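Local coordinates for rieske iron-sulfur protein soxF (Sulfolobus acidocaldarius, PDB 1JM1) that carries a Rieske-type [2Fe-2S] cluster and probably passes electrons along an archaeal respiratory chain, at residues 33-38 against 44-49. Numbering follows the deposited sequence.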
loop_
_atom_site.group_PDB
_atom_site.type_symbol
_atom_site.label_atom_id
_atom_site.label_comp_id
_atom_site.label_asym_id
_atom_site.label_seq_id
_atom_site.Cartn_x
_atom_site.Cartn_y
_atom_site.Cartn_z
ATOM N N TYR A 33 6.514 -0.451 6.273
ATOM C CA TYR A 33 7.515 0.561 6.021
ATOM C C TYR A 33 6.851 1.699 5.282
ATOM O O TYR A 33 6.446 1.550 4.112
ATOM C CB TYR A 33 8.672 -0.020 5.236
ATOM C CG TYR A 33 9.898 0.776 5.095
ATOM C CD1 TYR A 33 10.980 0.603 5.954
ATOM C CD2 TYR A 33 10.006 1.791 4.118
ATOM C CE1 TYR A 33 12.132 1.356 5.841
ATOM C CE2 TYR A 33 11.190 2.518 4.010
ATOM C CZ TYR A 33 12.213 2.279 4.893
ATOM O OH TYR A 33 13.439 2.960 4.756
ATOM N N PHE A 34 6.714 2.862 5.918
ATOM C CA PHE A 34 5.968 3.975 5.357
ATOM C C PHE A 34 6.814 4.800 4.421
ATOM O O PHE A 34 8.035 4.923 4.617
ATOM C CB PHE A 34 5.396 4.877 6.459
ATOM C CG PHE A 34 4.273 4.190 7.228
ATOM C CD1 PHE A 34 4.573 3.486 8.380
ATOM C CD2 PHE A 34 2.978 4.264 6.774
ATOM C CE1 PHE A 34 3.528 2.872 9.064
ATOM C CE2 PHE A 34 1.933 3.642 7.462
ATOM C CZ PHE A 34 2.208 2.953 8.609
ATOM N N PHE A 35 6.146 5.398 3.440
ATOM C CA PHE A 35 6.768 6.299 2.476
ATOM C C PHE A 35 5.654 7.173 1.887
ATOM O O PHE A 35 4.475 6.989 2.253
ATOM C CB PHE A 35 7.541 5.518 1.381
ATOM C CG PHE A 35 6.722 4.641 0.504
ATOM C CD1 PHE A 35 6.367 5.017 -0.784
ATOM C CD2 PHE A 35 6.295 3.385 0.929
ATOM C CE1 PHE A 35 5.679 4.179 -1.629
ATOM C CE2 PHE A 35 5.588 2.539 0.085
ATOM C CZ PHE A 35 5.278 2.923 -1.188
ATOM N N ALA A 36 5.993 8.099 1.035
ATOM C CA ALA A 36 5.012 8.910 0.307
ATOM C C ALA A 36 5.241 8.728 -1.172
ATOM O O ALA A 36 6.397 8.648 -1.624
ATOM C CB ALA A 36 5.132 10.386 0.641
ATOM N N TYR A 37 4.154 8.652 -1.946
ATOM C CA TYR A 37 4.281 8.415 -3.377
ATOM C C TYR A 37 2.926 8.581 -4.055
ATOM O O TYR A 37 1.928 8.114 -3.504
ATOM C CB TYR A 37 4.706 6.944 -3.637
ATOM C CG TYR A 37 4.849 6.602 -5.105
ATOM C CD1 TYR A 37 5.985 6.949 -5.825
ATOM C CD2 TYR A 37 3.803 5.952 -5.778
ATOM C CE1 TYR A 37 6.088 6.663 -7.173
ATOM C CE2 TYR A 37 3.917 5.681 -7.130
ATOM C CZ TYR A 37 5.077 6.047 -7.822
ATOM O OH TYR A 37 5.121 5.750 -9.160
ATOM N N PRO A 38 2.887 9.122 -5.283
ATOM C CA PRO A 38 3.982 9.765 -6.010
ATOM C C PRO A 38 4.351 11.141 -5.560
ATOM O O PRO A 38 5.376 11.650 -6.020
ATOM C CB PRO A 38 3.481 9.739 -7.473
ATOM C CG PRO A 38 1.961 9.855 -7.306
ATOM C CD PRO A 38 1.660 9.008 -6.122
ATOM N N CYS A 44 1.843 6.096 1.963
ATOM C CA CYS A 44 1.773 4.721 1.524
ATOM C C CYS A 44 2.522 3.851 2.483
ATOM O O CYS A 44 3.310 4.345 3.302
ATOM C CB CYS A 44 2.420 4.588 0.122
ATOM S SG CYS A 44 1.636 5.562 -1.183
ATOM N N PHE A 45 2.386 2.528 2.372
ATOM C CA PHE A 45 3.263 1.627 3.115
ATOM C C PHE A 45 3.617 0.433 2.280
ATOM O O PHE A 45 2.778 -0.118 1.562
ATOM C CB PHE A 45 2.646 1.224 4.466
ATOM C CG PHE A 45 1.369 0.438 4.383
ATOM C CD1 PHE A 45 1.365 -0.930 4.418
ATOM C CD2 PHE A 45 0.150 1.084 4.232
ATOM C CE1 PHE A 45 0.204 -1.639 4.282
ATOM C CE2 PHE A 45 -1.026 0.362 4.079
ATOM C CZ PHE A 45 -1.010 -0.993 4.121
ATOM N N LEU A 46 4.853 -0.021 2.451
ATOM C CA LEU A 46 5.284 -1.353 2.073
ATOM C C LEU A 46 4.909 -2.300 3.166
ATOM O O LEU A 46 4.945 -1.950 4.341
ATOM C CB LEU A 46 6.849 -1.487 1.917
ATOM C CG LEU A 46 7.647 -0.642 1.058
ATOM C CD1 LEU A 46 9.151 -1.033 1.098
ATOM C CD2 LEU A 46 7.230 -0.777 -0.408
ATOM N N VAL A 47 4.606 -3.539 2.783
ATOM C CA VAL A 47 4.380 -4.606 3.765
ATOM C C VAL A 47 4.952 -5.886 3.214
ATOM O O VAL A 47 4.726 -6.229 2.038
ATOM C CB VAL A 47 2.907 -4.740 4.129
ATOM C CG1 VAL A 47 1.983 -5.012 2.937
ATOM C CG2 VAL A 47 2.709 -5.799 5.240
ATOM N N ASP A 48 5.705 -6.599 4.052
ATOM C CA ASP A 48 6.146 -7.954 3.732
ATOM C C ASP A 48 5.072 -8.868 4.235
ATOM O O ASP A 48 4.920 -9.105 5.451
ATOM C CB ASP A 48 7.502 -8.270 4.299
ATOM C CG ASP A 48 7.959 -9.670 3.893
ATOM O OD1 ASP A 48 7.171 -10.580 3.750
ATOM O OD2 ASP A 48 9.210 -9.874 3.863
ATOM N N LEU A 49 4.222 -9.392 3.304
ATOM C CA LEU A 49 3.082 -10.173 3.718
ATOM C C LEU A 49 3.476 -11.502 4.312
ATOM O O LEU A 49 2.667 -12.054 5.118
ATOM C CB LEU A 49 2.063 -10.344 2.619
ATOM C CG LEU A 49 1.257 -9.086 2.232
ATOM C CD1 LEU A 49 0.293 -9.372 1.103
ATOM C CD2 LEU A 49 0.442 -8.533 3.406
#
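F35 swings its ring across the neighbouring strand, with C44 over one face and L46 along its rim, and this is where 33-38 and 44-49 pack most tightly. The CB of C44 sits over that face, 3.7 Å from the ring centroid and 17° off the normal, a clear CH-pi contact, with SG of C44 farther out at an oblique angle. Near the ring plane, at its edge, lies backbone N of L46; CE2 of F35 also touches CD2 of L46 at 3.7 Å. The ring reaches across because CG is wedged between the backbone N and the carbonyl carbon (chi1 64°), which lays it over the partner strand. V15, A89 and V151 also pack against F35.

Two pairs of backbone hydrogen bonds tie the strands together: N of Y33 to O of L46 with N of L46 returning to O of Y33 at 2.8 Å, then F35 and C44 bonded the same way. Between them F34 and F45 form a non-hydrogen-bonded pair, their CA atoms 4.2 Å apart. On the sheet face they share, CB of F45 lies over one face of the F34 ring, 3.8 Å from CD2 of F34; the side chain of F45 is about 12 Å from the [2Fe-2S] cluster.

Contact thins at both ends. In Y33, partly exposed, the anti torsion (chi1 -169°) carries the phenol away from the partner strand; besides CB meeting CB of L46 at 4.1 Å, CD1 of L46 only grazes the ring obliquely. Past A36 the strands part; there SG of C44 is 3.5 Å from O of Y37, while the hydroxyl of Y37 bonds to O of P11.

The pair is a classic antiparallel beta hairpin: 32-36 is an outer strand, and 43-48 the centre, of a three-stranded sheet completed by 87-91.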